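EKC/KEOPS complex subunit PCC1 (Saccharomyces cerevisiae, PDB 4WXA) serves as the dimerization module of the EKC/KEOPS complex, which is required to form the threonylcarbamoyl group on adenosine 37 of tRNAs that read codons beginning with adenine. Local coordinates at residues Gln41-Asp46 with Asp63-Val68; Asp46-Ser49 with Met54-Gln57. All coordinates share one frame; numbering follows the deposited sequence.

Overall arrangement
Both contacts start from strand 43-50 and share Asp46, but they tie it to different neighbours, and their centres lie about 15 Å apart. Contact 1 joins its first residues to the start of helix 63-88, at the edge of the fold, about 12 Å from the chain centre. Contact 2, about 6 Å from that centre, zips the same strand to strand 53-60. Each is partly buried. The chemistry differs: contact 1 is apolar side-chain packing over 177 Å², whereas contact 2 buries 338 Å² and rests on four backbone hydrogen bonds. Val45 of 41-46 packs against Val56 of contact 2, linking the two.

Contact 1. Residues Gln41-Asp46 with Asp63-Val68; sequences QDFQVD and DRVLRV
Val65, in the first turn of helix 63-88, packs against Phe43, the first residue of strand 43-50, and Asp42 just before it, so this is a helix-on-sheet contact in a beta-alpha-beta-beta-alpha fold. It is small, burying 177 Å² in all, and its closest pair of CA atoms, Phe43 and Val65, are 6.8 Å apart. At the start of the helix, Asp63 faces another partner: its carboxylate forms a salt bridge to Arg88 of the neighbouring GON7 chain and a hydrogen bond to Tyr8 of that chain. Two residues on, Val65 supplies the main apolar touch. Its CB bond points toward the strand, and with CG1 anti to the backbone nitrogen (chi1 172°) it is this methyl that meets Phe43 CB, at 3.6 Å. Val65 CG1 also approaches the aromatic ring obliquely, 3.8 Å from Phe43 CD1. Val65 CG1 lies 3.7 Å from the carbonyl oxygen Asp42 O. That oxygen is engaged by the hydroxyl of Ser60, so the methyl abuts a carbonyl already held by a hydrogen bond. Phe43 itself is buried, leaning also on Phe58 and Leu38. Leu66 follows: it starts out pointing away from the strand, but its CD1 methyl comes back to the edge of the Phe43 ring, near the ring plane, with Leu66 CD1 4.5 Å from Phe43 CE1.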
ATOM      1  N   GLN A  41      15.662   3.434   0.521  1.00 54.04           N
ATOM      2  CA  GLN A  41      15.813   4.331  -0.620  1.00 51.92           C
ATOM      3  C   GLN A  41      14.638   4.178  -1.597  1.00 49.93           C
ATOM      4  O   GLN A  41      14.377   5.110  -2.346  1.00 50.26           O
ATOM      5  CB  GLN A  41      17.089   4.066  -1.428  1.00 57.77           C
ATOM      6  CG  GLN A  41      18.434   4.190  -0.701  1.00 66.49           C
ATOM      7  CD  GLN A  41      18.678   3.158   0.418  1.00 70.70           C
ATOM      8  OE1 GLN A  41      17.929   2.188   0.608  1.00 70.05           O
ATOM      9  NE2 GLN A  41      19.718   3.401   1.189  1.00 82.85           N
ATOM     10  N   ASP A  42      13.949   3.030  -1.611  1.00 47.60           N
ATOM     11  CA  ASP A  42      12.884   2.758  -2.611  1.00 49.61           C
ATOM     12  C   ASP A  42      11.442   2.913  -2.080  1.00 47.59           C
ATOM     13  O   ASP A  42      10.480   3.102  -2.801  1.00 47.29           O
ATOM     14  CB  ASP A  42      13.023   1.319  -3.091  1.00 50.14           C
ATOM     15  CG  ASP A  42      14.207   1.123  -4.044  1.00 57.55           C
ATOM     16  OD1 ASP A  42      14.940   2.132  -4.336  1.00 54.94           O
ATOM     17  OD2 ASP A  42      14.373  -0.059  -4.478  1.00 56.14           O
ATOM     18  N   PHE A  43      11.316   2.744  -0.792  1.00 45.55           N
ATOM     19  CA  PHE A  43      10.045   2.517  -0.194  1.00 47.58           C
ATOM     20  C   PHE A  43      10.142   3.051   1.238  1.00 46.35           C
ATOM     21  O   PHE A  43      11.147   2.847   1.921  1.00 50.68           O
ATOM     22  CB  PHE A  43       9.719   1.033  -0.221  1.00 43.02           C
ATOM     23  CG  PHE A  43       8.424   0.723   0.411  1.00 44.15           C
ATOM     24  CD1 PHE A  43       7.259   0.933  -0.257  1.00 39.56           C
ATOM     25  CD2 PHE A  43       8.371   0.246   1.715  1.00 43.87           C
ATOM     26  CE1 PHE A  43       6.041   0.672   0.371  1.00 41.53           C
ATOM     27  CE2 PHE A  43       7.151  -0.035   2.329  1.00 39.36           C
ATOM     28  CZ  PHE A  43       5.992   0.191   1.661  1.00 38.45           C
ATOM     29  N   GLN A  44       9.128   3.790   1.618  1.00 42.88           N
ATOM     30  CA  GLN A  44       8.992   4.323   2.932  1.00 44.96           C
ATOM     31  C   GLN A  44       7.577   4.293   3.382  1.00 39.19           C
ATOM     32  O   GLN A  44       6.644   4.402   2.564  1.00 34.25           O
ATOM     33  CB  GLN A  44       9.516   5.730   2.988  1.00 54.51           C
ATOM     34  CG  GLN A  44      10.823   5.662   3.704  1.00 69.20           C
ATOM     35  CD  GLN A  44      11.721   6.792   3.369  1.00 79.41           C
ATOM     36  OE1 GLN A  44      11.387   7.980   3.625  1.00102.61           O
ATOM     37  NE2 GLN A  44      12.881   6.450   2.810  1.00 82.54           N
ATOM     38  N   VAL A  45       7.426   4.040   4.677  1.00 36.34           N
ATOM     39  CA  VAL A  45       6.113   4.019   5.313  1.00 38.03           C
ATOM     40  C   VAL A  45       6.148   4.797   6.631  1.00 38.96           C
ATOM     41  O   VAL A  45       7.121   4.710   7.375  1.00 38.52           O
ATOM     42  CB  VAL A  45       5.589   2.595   5.451  1.00 36.08           C
ATOM     43  CG1 VAL A  45       6.500   1.793   6.260  1.00 39.47           C
ATOM     44  CG2 VAL A  45       4.185   2.576   6.080  1.00 35.67           C
ATOM     45  N   ASP A  46       5.153   5.642   6.810  1.00 36.53           N
ATOM     46  CA  ASP A  46       4.919   6.439   8.016  1.00 38.60           C
ATOM     47  C   ASP A  46       3.538   6.151   8.467  1.00 39.12           C
ATOM     48  O   ASP A  46       2.597   6.064   7.643  1.00 37.18           O
ATOM     49  CB  ASP A  46       4.999   7.932   7.707  1.00 44.15           C
ATOM     50  CG  ASP A  46       6.408   8.351   7.314  1.00 52.54           C
ATOM     51  OD1 ASP A  46       7.341   7.673   7.803  1.00 76.42           O
ATOM     52  OD2 ASP A  46       6.606   9.318   6.520  1.00 60.28           O
ATOM     53  N   ASP A  63       5.604   1.804  -9.077  1.00 42.59           N
ATOM     54  CA  ASP A  63       4.398   1.067  -8.763  1.00 46.82           C
ATOM     55  C   ASP A  63       4.687  -0.354  -8.335  1.00 49.91           C
ATOM     56  O   ASP A  63       3.907  -0.954  -7.585  1.00 53.23           O
ATOM     57  CB  ASP A  63       3.424   1.089  -9.963  1.00 46.82           C
ATOM     58  CG  ASP A  63       2.690   2.421 -10.109  1.00 44.64           C
ATOM     59  OD1 ASP A  63       2.492   3.099  -9.115  1.00 50.30           O
ATOM     60  OD2 ASP A  63       2.290   2.817 -11.202  1.00 54.53           O
ATOM     61  N   ARG A  64       5.803  -0.907  -8.817  1.00 57.44           N
ATOM     62  CA  ARG A  64       6.161  -2.299  -8.532  1.00 58.50           C
ATOM     63  C   ARG A  64       6.491  -2.417  -7.040  1.00 55.99           C
ATOM     64  O   ARG A  64       5.939  -3.264  -6.343  1.00 55.91           O
ATOM     65  CB  ARG A  64       7.337  -2.709  -9.387  1.00 63.07           C
ATOM     66  CG  ARG A  64       7.955  -4.087  -9.127  1.00 71.10           C
ATOM     67  CD  ARG A  64       9.373  -4.170  -9.713  1.00 75.04           C
ATOM     68  NE  ARG A  64      10.007  -5.471  -9.449  1.00 83.80           N
ATOM     69  CZ  ARG A  64      11.318  -5.708  -9.534  1.00 76.93           C
ATOM     70  N   VAL A  65       7.384  -1.550  -6.583  1.00 48.68           N
ATOM     71  CA  VAL A  65       7.752  -1.503  -5.200  1.00 51.32           C
ATOM     72  C   VAL A  65       6.535  -1.224  -4.324  1.00 46.03           C
ATOM     73  O   VAL A  65       6.253  -1.951  -3.397  1.00 42.86           O
ATOM     74  CB  VAL A  65       8.773  -0.401  -4.968  1.00 55.65           C
ATOM     75  CG1 VAL A  65       9.031  -0.207  -3.479  1.00 53.67           C
ATOM     76  CG2 VAL A  65      10.061  -0.741  -5.702  1.00 59.62           C
ATOM     77  N   LEU A  66       5.787  -0.202  -4.670  1.00 45.88           N
ATOM     78  CA  LEU A  66       4.576   0.121  -3.910  1.00 45.21           C
ATOM     79  C   LEU A  66       3.691  -1.109  -3.739  1.00 49.70           C
ATOM     80  O   LEU A  66       3.287  -1.413  -2.614  1.00 54.46           O
ATOM     81  CB  LEU A  66       3.830   1.277  -4.565  1.00 43.05           C
ATOM     82  CG  LEU A  66       2.757   1.971  -3.759  1.00 42.95           C
ATOM     83  CD1 LEU A  66       3.367   2.737  -2.582  1.00 46.12           C
ATOM     84  CD2 LEU A  66       2.003   2.927  -4.637  1.00 38.08           C
ATOM     85  N   ARG A  67       3.421  -1.846  -4.820  1.00 53.41           N
ATOM     86  CA  ARG A  67       2.440  -2.946  -4.743  1.00 55.14           C
ATOM     87  C   ARG A  67       2.894  -3.959  -3.697  1.00 55.65           C
ATOM     88  O   ARG A  67       2.098  -4.358  -2.817  1.00 51.56           O
ATOM     89  CB  ARG A  67       2.231  -3.630  -6.093  1.00 52.46           C
ATOM     90  CG  ARG A  67       1.189  -4.757  -6.105  1.00 56.50           C
ATOM     91  CD  ARG A  67       1.262  -5.661  -7.360  1.00 62.60           C
ATOM     92  N   VAL A  68       4.158  -4.370  -3.812  1.00 50.35           N
ATOM     93  CA  VAL A  68       4.767  -5.276  -2.845  1.00 55.03           C
ATOM     94  C   VAL A  68       4.635  -4.783  -1.379  1.00 54.16           C
ATOM     95  O   VAL A  68       4.310  -5.565  -0.489  1.00 54.52           O
ATOM     96  CB  VAL A  68       6.276  -5.452  -3.125  1.00 59.03           C
ATOM     97  CG1 VAL A  68       6.968  -6.235  -2.009  1.00 58.51           C
ATOM     98  CG2 VAL A  68       6.493  -6.151  -4.450  1.00 62.23           C
TER

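Contact 2. Residues Asp46-Ser49 with Met54-Gln57; sequences DYSS and MLVQ. With GOL (glycerol), chain G.
The beta hairpin of strands 43-50 and 53-60 brings Asp46-Ser49 against Met54-Gln57, with segment axes 4.6 Å apart at closest approach and running antiparallel. Asp46 with Gln57 and Ser48 with Leu55 are hydrogen-bonded pairs, while Tyr47 with Val56 and Ser49 with Met54 are non-hydrogen-bonded ones. In the first pair, Asp46 N donates to Gln57 O at 2.9 Å and Gln57 N returns a bond to Asp46 O. In the second, Leu55 N reaches Ser48 O at 2.8 Å and is nearly straight (174° at the hydrogen), whereas Ser48 N to Leu55 O is more bent. Leu55 O also receives a CA-H...O contact from Tyr47 CA at 3.1 Å. On the Tyr47 face, Tyr47 CB touches Val56 CG2 at 4.2 Å; the phenol then leads away from the partner strand toward Leu32 and Pro34. The Ser48 and Gln57 face carries a glycerol, probably from the crystallisation liquor. Ser48 OG donates to glycerol O1 at 2.7 Å, and glycerol O3 donates to Gln57 OE1 at 3.2 Å. Gln57 CG is anti to the backbone N (chi1 -180°), and a bend at chi2 (60°) brings OE1 to glycerol O3. A leucine in place of Gln57 would lack the amide oxygen and would probably leave glycerol O3 without this acceptor. Because the strand pairing uses main-chain atoms while the glycerol is gripped by side-chain oxygens, the register of the hairpin probably does not depend on the glycerol.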
ATOM      1  N   ASP A  46       5.153   5.642   6.810  1.00 36.53           N
ATOM      2  CA  ASP A  46       4.919   6.439   8.016  1.00 38.60           C
ATOM      3  C   ASP A  46       3.538   6.151   8.467  1.00 39.12           C
ATOM      4  O   ASP A  46       2.597   6.064   7.643  1.00 37.18           O
ATOM      5  CB  ASP A  46       4.999   7.932   7.707  1.00 44.15           C
ATOM      6  CG  ASP A  46       6.408   8.351   7.314  1.00 52.54           C
ATOM      7  OD1 ASP A  46       7.341   7.673   7.803  1.00 76.42           O
ATOM      8  OD2 ASP A  46       6.606   9.318   6.520  1.00 60.28           O
ATOM      9  N   TYR A  47       3.369   6.011   9.766  1.00 33.33           N
ATOM     10  CA  TYR A  47       2.005   5.777  10.252  1.00 33.90           C
ATOM     11  C   TYR A  47       1.719   6.471  11.576  1.00 32.64           C
ATOM     12  O   TYR A  47       2.640   6.798  12.297  1.00 28.03           O
ATOM     13  CB  TYR A  47       1.781   4.264  10.355  1.00 39.17           C
ATOM     14  CG  TYR A  47       2.821   3.568  11.194  1.00 35.09           C
ATOM     15  CD1 TYR A  47       4.030   3.207  10.650  1.00 35.96           C
ATOM     16  CD2 TYR A  47       2.620   3.363  12.538  1.00 35.64           C
ATOM     17  CE1 TYR A  47       4.990   2.592  11.425  1.00 40.45           C
ATOM     18  CE2 TYR A  47       3.563   2.748  13.314  1.00 37.46           C
ATOM     19  CZ  TYR A  47       4.750   2.372  12.781  1.00 39.23           C
ATOM     20  OH  TYR A  47       5.681   1.791  13.602  1.00 49.02           O
ATOM     21  N   SER A  48       0.452   6.719  11.902  1.00 31.68           N
ATOM     22  CA  SER A  48       0.141   7.458  13.097  1.00 27.74           C
ATOM     23  C   SER A  48      -1.353   7.344  13.255  1.00 31.25           C
ATOM     24  O   SER A  48      -2.000   6.747  12.386  1.00 33.21           O
ATOM     25  CB  SER A  48       0.562   8.867  12.952  1.00 30.22           C
ATOM     26  OG  SER A  48      -0.168   9.551  11.960  1.00 43.71           O
ATOM     27  N   SER A  49      -1.907   7.858  14.351  1.00 28.90           N
ATOM     28  CA  SER A  49      -3.349   7.941  14.528  1.00 29.21           C
ATOM     29  C   SER A  49      -3.778   9.295  14.934  1.00 33.68           C
ATOM     30  O   SER A  49      -3.018  10.054  15.573  1.00 28.12           O
ATOM     31  CB  SER A  49      -3.832   7.003  15.576  1.00 34.47           C
ATOM     32  OG  SER A  49      -3.247   7.291  16.822  1.00 29.90           O
ATOM     33  N   MET A  54      -6.573   5.463  12.024  1.00 33.82           N
ATOM     34  CA  MET A  54      -5.161   5.189  11.739  1.00 32.35           C
ATOM     35  C   MET A  54      -4.789   5.677  10.317  1.00 33.04           C
ATOM     36  O   MET A  54      -5.497   5.411   9.367  1.00 34.07           O
ATOM     37  CB  MET A  54      -4.875   3.719  11.897  1.00 29.77           C
ATOM     38  CG  MET A  54      -3.395   3.384  11.692  1.00 40.54           C
ATOM     39  SD  MET A  54      -3.184   1.583  11.460  1.00 47.13           S
ATOM     40  CE  MET A  54      -1.612   1.371  12.224  1.00 60.78           C
ATOM     41  N   LEU A  55      -3.682   6.415  10.207  1.00 33.30           N
ATOM     42  CA  LEU A  55      -3.246   7.001   8.986  1.00 26.81           C
ATOM     43  C   LEU A  55      -1.909   6.314   8.600  1.00 33.65           C
ATOM     44  O   LEU A  55      -0.984   6.266   9.420  1.00 29.58           O
ATOM     45  CB  LEU A  55      -3.130   8.483   9.189  1.00 27.43           C
ATOM     46  CG  LEU A  55      -4.323   9.198   9.765  1.00 31.36           C
ATOM     47  CD1 LEU A  55      -4.075  10.651  10.113  1.00 33.36           C
ATOM     48  CD2 LEU A  55      -5.506   9.188   8.797  1.00 31.07           C
ATOM     49  N   VAL A  56      -1.840   5.706   7.382  1.00 31.18           N
ATOM     50  CA  VAL A  56      -0.600   5.103   6.895  1.00 27.11           C
ATOM     51  C   VAL A  56      -0.267   5.686   5.496  1.00 30.69           C
ATOM     52  O   VAL A  56      -0.995   5.504   4.510  1.00 29.70           O
ATOM     53  CB  VAL A  56      -0.767   3.602   6.694  1.00 30.71           C
ATOM     54  CG1 VAL A  56       0.575   2.928   6.424  1.00 32.35           C
ATOM     55  CG2 VAL A  56      -1.299   2.940   7.905  1.00 32.80           C
ATOM     56  N   GLN A  57       0.824   6.408   5.437  1.00 28.37           N
ATOM     57  CA  GLN A  57       1.311   7.077   4.265  1.00 28.72           C
ATOM     58  C   GLN A  57       2.536   6.270   3.697  1.00 31.80           C
ATOM     59  O   GLN A  57       3.568   6.090   4.395  1.00 30.35           O
ATOM     60  CB  GLN A  57       1.721   8.446   4.707  1.00 28.95           C
ATOM     61  CG  GLN A  57       2.269   9.381   3.661  1.00 34.08           C
ATOM     62  CD  GLN A  57       1.229   9.624   2.572  1.00 38.25           C
ATOM     63  OE1 GLN A  57       0.188  10.253   2.829  1.00 44.40           O
ATOM     64  NE2 GLN A  57       1.476   9.070   1.371  1.00 39.76           N
TER
HETATM   65  C1  GOL G 101       1.495   9.854   8.325  1.00 23.03           C
HETATM   66  O1  GOL G 101       1.294   9.901   9.777  1.00 26.04           O
HETATM   67  C2  GOL G 101       0.470  10.721   7.628  1.00 26.55           C
HETATM   68  O2  GOL G 101      -0.643  11.535   8.412  1.00 26.42           O
HETATM   69  C3  GOL G 101       1.268  11.744   6.792  1.00 28.71           C
HETATM   70  O3  GOL G 101       0.494  12.097   5.371  1.00 40.36           O